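Local coordinates for protein NAD_Gly3P_dh, NAD-dependent glycerol-3-phosphate dehydrogenase (Streptosporangium roseum, PDB 5OCM) that reduces imines to amines with NADPH, as an imine reductase related to the beta-hydroxyacid dehydrogenases, at residues F184-A188 and F201-A205; A233-H238 and G275-A281. All blocks are in the same frame, centred on the assembly; numbering follows the deposited sequence.

Contacts 1 and 2 both lie in the helical C-terminal domain and follow one another along the chain. Contact 1 pairs helices 165-192 and 198-225 at residues 184-188 and 201-205; contact 2 ties the start of helix 235-252 to the loop 275-281. Their centres are 24 Å apart and their nearest atoms about 13 Å apart, so they do not touch, but both reach the second subunit. Ala-233 and Thr-237 of contact 2 line the pockets of both the bound trifluoroacetophenone hydrate and NADP; His-238 lines that of the hydrate. Contact 1 is plain helix packing, with the side chain of Phe-201 about 13 Å from a bound hydrate.

Contact 1. Residues F184-A188 and F201-A205; sequences FLHGA and FAPFA
Phe-184 and Phe-201 reach past each other in opposite directions, one from each helix. Their ring planes lie within 5° of parallel, yet the centroids are 5.5 Å apart, so the rings are slid until they barely overlap. The closest atoms are CE1 of Phe-184 and CD2 of Phe-201, 3.4 Å apart. Both side chains extend with CG anti to the backbone N (chi1 169° for Phe-184), which carries each ring across between segment axes that approach to 10.9 Å. Beyond Phe-201, the Phe-184 ring meets the methyl of Ala-205, 3.7 Å from CD1 to CB, and that of Ala-202, 4.2 Å from CZ to CB. The Phe-201 ring in turn lies against the backbone of the facing helix, where Phe-201 CE2 is 3.8 Å from Gly-187 C. Gly-187, with no side chain, lets the ring come this close. Replacing Phe-184 with an alanine would probably open a gap between the helices and cost Ala-205 CB and the Phe-201 ring one apolar neighbour. In the second subunit, Val-216 packs on Phe-184 and Leu-173 on Phe-201, extending the buried patch into the dimer interface. The segments run roughly antiparallel, at 138°, as part of the helical hairpin that helices 165-192 and 198-225 form across a short loop in the all-helical C-terminal domain.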
# COMPACT_ATOMS: atom_id res chain seq x y z
N PHE A 184 3.16 0.79 -7.22
CA PHE A 184 3.02 2.17 -7.65
C PHE A 184 3.95 2.47 -8.85
O PHE A 184 3.52 3.09 -9.85
CB PHE A 184 3.37 3.17 -6.53
CG PHE A 184 3.48 4.58 -7.04
CD1 PHE A 184 2.33 5.26 -7.43
CD2 PHE A 184 4.69 5.17 -7.20
CE1 PHE A 184 2.40 6.52 -8.01
CE2 PHE A 184 4.79 6.47 -7.74
CZ PHE A 184 3.63 7.13 -8.17
N LEU A 185 5.19 2.03 -8.74
CA LEU A 185 6.18 2.28 -9.82
C LEU A 185 5.83 1.54 -11.11
O LEU A 185 5.91 2.13 -12.21
CB LEU A 185 7.62 1.96 -9.39
CG LEU A 185 8.17 2.85 -8.23
CD1 LEU A 185 9.47 2.23 -7.79
CD2 LEU A 185 8.36 4.27 -8.59
N HIS A 186 5.33 0.32 -10.99
CA HIS A 186 4.79 -0.37 -12.19
C HIS A 186 3.65 0.41 -12.81
O HIS A 186 3.59 0.61 -14.05
CB HIS A 186 4.38 -1.80 -11.79
CG HIS A 186 3.66 -2.58 -12.86
ND1 HIS A 186 3.92 -2.47 -14.20
CD2 HIS A 186 2.70 -3.51 -12.76
CE1 HIS A 186 3.12 -3.28 -14.88
NE2 HIS A 186 2.36 -3.91 -14.03
N GLY A 187 2.73 0.89 -11.97
CA GLY A 187 1.62 1.71 -12.45
C GLY A 187 2.05 2.97 -13.12
O GLY A 187 1.50 3.35 -14.17
N ALA A 188 3.04 3.65 -12.53
CA ALA A 188 3.60 4.84 -13.14
C ALA A 188 4.23 4.52 -14.51
O ALA A 188 4.05 5.30 -15.46
CB ALA A 188 4.64 5.44 -12.23
N PHE A 201 -0.35 10.85 -11.69
CA PHE A 201 -0.87 9.59 -11.15
C PHE A 201 -0.87 9.55 -9.63
O PHE A 201 -1.80 9.00 -9.02
CB PHE A 201 -0.06 8.44 -11.74
CG PHE A 201 -0.46 7.06 -11.25
CD1 PHE A 201 -1.78 6.67 -11.27
CD2 PHE A 201 0.51 6.16 -10.84
CE1 PHE A 201 -2.15 5.37 -10.86
CE2 PHE A 201 0.17 4.88 -10.43
CZ PHE A 201 -1.17 4.46 -10.44
N ALA A 202 0.17 10.11 -9.00
CA ALA A 202 0.36 9.95 -7.54
C ALA A 202 -0.84 10.26 -6.67
O ALA A 202 -1.17 9.48 -5.76
CB ALA A 202 1.61 10.67 -7.05
N PRO A 203 -1.53 11.40 -6.90
CA PRO A 203 -2.68 11.68 -6.01
C PRO A 203 -3.81 10.66 -6.13
O PRO A 203 -4.50 10.36 -5.13
CB PRO A 203 -3.17 13.07 -6.46
CG PRO A 203 -2.03 13.65 -7.19
CD PRO A 203 -1.17 12.56 -7.74
N PHE A 204 -3.98 10.09 -7.32
CA PHE A 204 -4.94 8.98 -7.52
C PHE A 204 -4.47 7.74 -6.73
O PHE A 204 -5.25 7.11 -6.01
CB PHE A 204 -5.10 8.65 -9.00
CG PHE A 204 -5.73 9.74 -9.80
CD1 PHE A 204 -7.13 9.84 -9.89
CD2 PHE A 204 -4.96 10.69 -10.45
CE1 PHE A 204 -7.73 10.89 -10.61
CE2 PHE A 204 -5.58 11.74 -11.16
CZ PHE A 204 -6.94 11.83 -11.24
N ALA A 205 -3.19 7.40 -6.91
CA ALA A 205 -2.63 6.26 -6.18
C ALA A 205 -2.84 6.44 -4.68
O ALA A 205 -3.24 5.51 -3.99
CB ALA A 205 -1.18 6.05 -6.51

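Contact 2. Residues A233-H238 and G275-A281; sequences ATIDTH and GGLGYAA. With 9RH (2,2,2-trifluoromethyl acetophenone hydrate), chain H; NAP (NADP nicotinamide-adenine-dinucleotide phosphate), chain B.
His-238 is sandwiched between Tyr-279 and the bound trifluoroacetophenone hydrate. CD1 of Tyr-279 sits 3.6 Å above the centre of one imidazole face, and O1 of the hydrate 3.1 Å above the opposite face. With CG of His-238 anti to the carbonyl carbon (chi1 -78°), the imidazole is set between the two. The aromatic planes meet obliquely, at 47°. A water O in the ring plane, at the edge, is hydrogen-bonded to NE2 of His-238 (2.9 Å); it donates to Ala-233 O and accepts from the backbone N of Tyr-279, bridging the segments. NE1 of Trp-178 of the second subunit is hydrogen-bonded to ND1 of His-238, and OD1 of Asn-182 of that subunit to the Tyr-279 OH. The Thr-237 methyl faces the trifluoromethyl group, CG2 to F1 3.3 Å, and Ala-233 CB packs on the nicotinamide amide. This is the ligand and NADP pocket at the dimer interface, probably where the imine substrate binds, edged here by the N-terminal end of helix 235-252. Thr-234 occupies the N-cap position, and its OG1 shares a hydrogen bond with Thr-237 OG1. Farther out, the loop meets the first turn of the helix: Ile-235 N donates to Leu-277 O (2.8 Å) and Asp-236 N to Gly-275 O (2.9 Å). Ile-235 points into the loop, its CD1 4.2 Å from Ala-281 CB, and Leu-270 of helix 257-271 packs against it.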
# COMPACT_ATOMS: atom_id res chain seq x y z
N ALA A 233 -15.97 -8.71 -3.17
CA ALA A 233 -15.59 -9.30 -4.44
C ALA A 233 -15.02 -10.68 -4.19
O ALA A 233 -14.27 -10.89 -3.22
CB ALA A 233 -14.54 -8.43 -5.11
N THR A 234 -15.30 -11.63 -5.07
CA THR A 234 -14.70 -12.94 -5.02
C THR A 234 -13.28 -12.94 -5.60
O THR A 234 -12.89 -12.07 -6.42
CB THR A 234 -15.52 -13.96 -5.84
OG1 THR A 234 -15.56 -13.54 -7.21
CG2 THR A 234 -16.97 -14.07 -5.35
N ILE A 235 -12.48 -13.93 -5.20
CA ILE A 235 -11.19 -14.14 -5.83
C ILE A 235 -11.32 -14.31 -7.36
O ILE A 235 -10.48 -13.82 -8.13
CB ILE A 235 -10.43 -15.27 -5.17
CG1 ILE A 235 -9.99 -14.80 -3.77
CG2 ILE A 235 -9.18 -15.65 -5.98
CD1 ILE A 235 -9.39 -15.94 -2.92
N ASP A 236 -12.38 -14.99 -7.82
CA ASP A 236 -12.59 -15.10 -9.27
C ASP A 236 -12.71 -13.73 -9.93
O ASP A 236 -12.13 -13.48 -11.00
CB ASP A 236 -13.88 -15.91 -9.60
CG ASP A 236 -13.74 -17.40 -9.34
OD1 ASP A 236 -12.65 -17.97 -9.58
OD2 ASP A 236 -14.76 -17.99 -8.93
N THR A 237 -13.43 -12.83 -9.29
CA THR A 237 -13.60 -11.48 -9.82
C THR A 237 -12.24 -10.72 -9.81
O THR A 237 -11.87 -10.06 -10.81
CB THR A 237 -14.67 -10.73 -9.02
OG1 THR A 237 -15.90 -11.39 -9.21
CG2 THR A 237 -14.83 -9.32 -9.42
N HIS A 238 -11.51 -10.84 -8.70
CA HIS A 238 -10.15 -10.32 -8.66
C HIS A 238 -9.28 -10.80 -9.84
O HIS A 238 -8.59 -9.99 -10.49
CB HIS A 238 -9.43 -10.67 -7.32
CG HIS A 238 -9.82 -9.81 -6.15
ND1 HIS A 238 -9.13 -8.65 -5.82
CD2 HIS A 238 -10.76 -9.96 -5.18
CE1 HIS A 238 -9.65 -8.15 -4.70
NE2 HIS A 238 -10.63 -8.92 -4.29
N GLY A 275 -12.11 -19.85 -5.34
CA GLY A 275 -12.56 -18.77 -6.20
C GLY A 275 -13.75 -17.99 -5.76
O GLY A 275 -13.87 -16.79 -6.10
N GLY A 276 -14.69 -18.64 -5.01
CA GLY A 276 -15.85 -17.94 -4.57
C GLY A 276 -15.74 -17.24 -3.23
O GLY A 276 -16.72 -16.67 -2.75
N LEU A 277 -14.55 -17.31 -2.63
CA LEU A 277 -14.28 -16.65 -1.35
C LEU A 277 -13.73 -15.23 -1.57
O LEU A 277 -13.33 -14.86 -2.70
CB LEU A 277 -13.30 -17.46 -0.54
CG LEU A 277 -13.74 -18.89 -0.18
CD1 LEU A 277 -12.65 -19.58 0.61
CD2 LEU A 277 -15.13 -18.91 0.47
N GLY A 278 -13.70 -14.47 -0.48
CA GLY A 278 -13.09 -13.14 -0.51
C GLY A 278 -11.56 -13.24 -0.54
O GLY A 278 -10.97 -14.27 -0.21
N TYR A 279 -10.92 -12.13 -0.86
CA TYR A 279 -9.48 -12.07 -1.02
C TYR A 279 -8.73 -12.43 0.25
O TYR A 279 -7.58 -12.92 0.18
CB TYR A 279 -9.01 -10.69 -1.55
CG TYR A 279 -7.65 -10.73 -2.21
CD1 TYR A 279 -7.52 -11.05 -3.56
CD2 TYR A 279 -6.49 -10.48 -1.49
CE1 TYR A 279 -6.27 -11.10 -4.17
CE2 TYR A 279 -5.23 -10.57 -2.06
CZ TYR A 279 -5.12 -10.89 -3.42
OH TYR A 279 -3.86 -11.01 -3.98
N ALA A 280 -9.34 -12.23 1.41
CA ALA A 280 -8.67 -12.60 2.66
C ALA A 280 -8.27 -14.04 2.75
O ALA A 280 -7.34 -14.40 3.47
CB ALA A 280 -9.54 -12.19 3.84
N ALA A 281 -8.95 -14.93 2.02
CA ALA A 281 -8.58 -16.34 1.94
C ALA A 281 -7.16 -16.55 1.43
O ALA A 281 -6.52 -17.59 1.72
CB ALA A 281 -9.56 -17.10 1.09
O1 9RH H . -11.50 -7.45 -7.58
C1 9RH H . -11.48 -6.11 -8.13
O2 9RH H . -10.27 -5.80 -8.77
C2 9RH H . -11.77 -5.05 -7.07
C3 9RH H . -12.04 -5.43 -5.77
C4 9RH H . -12.17 -4.48 -4.78
C5 9RH H . -12.07 -3.14 -5.08
C6 9RH H . -11.83 -2.75 -6.38
C7 9RH H . -11.67 -3.71 -7.37
C8 9RH H . -12.59 -6.12 -9.14
F1 9RH H . -12.41 -7.12 -10.02
F2 9RH H . -12.68 -4.93 -9.81
F3 9RH H . -13.72 -6.30 -8.48
PA NAP B . -20.62 -10.35 -9.85
O1A NAP B . -19.87 -11.58 -10.39
O2A NAP B . -21.18 -10.37 -8.45
O5B NAP B . -21.71 -9.85 -10.99
C5B NAP B . -21.43 -10.10 -12.35
C4B NAP B . -22.66 -9.56 -13.09
O4B NAP B . -22.41 -9.76 -14.49
C3B NAP B . -24.01 -10.24 -12.81
O3B NAP B . -24.99 -9.21 -12.91
C2B NAP B . -24.12 -11.27 -13.95
O2B NAP B . -25.42 -11.69 -14.26
C1B NAP B . -23.58 -10.42 -15.07
N9A NAP B . -23.19 -11.20 -16.23
C8A NAP B . -22.17 -12.07 -16.31
N7A NAP B . -22.16 -12.62 -17.54
C5A NAP B . -23.22 -12.11 -18.25
C6A NAP B . -23.78 -12.29 -19.58
N6A NAP B . -23.15 -13.14 -20.38
N1A NAP B . -24.91 -11.65 -19.92
C2A NAP B . -25.49 -10.80 -19.05
N3A NAP B . -25.03 -10.59 -17.77
C4A NAP B . -23.94 -11.23 -17.35
O3 NAP B . -19.55 -9.23 -10.12
PN NAP B . -19.51 -7.77 -9.43
O1N NAP B . -18.71 -7.78 -8.16
O2N NAP B . -20.88 -7.13 -9.44
O5D NAP B . -18.59 -7.10 -10.50
C5D NAP B . -19.13 -6.39 -11.66
C4D NAP B . -18.10 -5.62 -12.39
O4D NAP B . -17.72 -4.50 -11.54
C3D NAP B . -16.83 -6.41 -12.66
O3D NAP B . -16.32 -5.93 -13.90
C2D NAP B . -15.85 -6.03 -11.54
O2D NAP B . -14.46 -6.28 -11.88
C1D NAP B . -16.29 -4.60 -11.29
N1N NAP B . -15.97 -4.11 -9.91
C2N NAP B . -16.32 -4.83 -8.85
C3N NAP B . -16.03 -4.45 -7.55
C7N NAP B . -16.40 -5.23 -6.31
O7N NAP B . -15.77 -4.94 -5.26
N7N NAP B . -17.33 -6.18 -6.41
C4N NAP B . -15.26 -3.29 -7.39
C5N NAP B . -14.89 -2.51 -8.53
C6N NAP B . -15.22 -2.96 -9.81
P2B NAP B . -26.06 -12.97 -13.52
O1X NAP B . -26.50 -12.52 -12.15
O2X NAP B . -27.12 -13.36 -14.46
O3X NAP B . -24.95 -13.96 -13.40
O HOH W 1 -12.13 -9.62 -1.94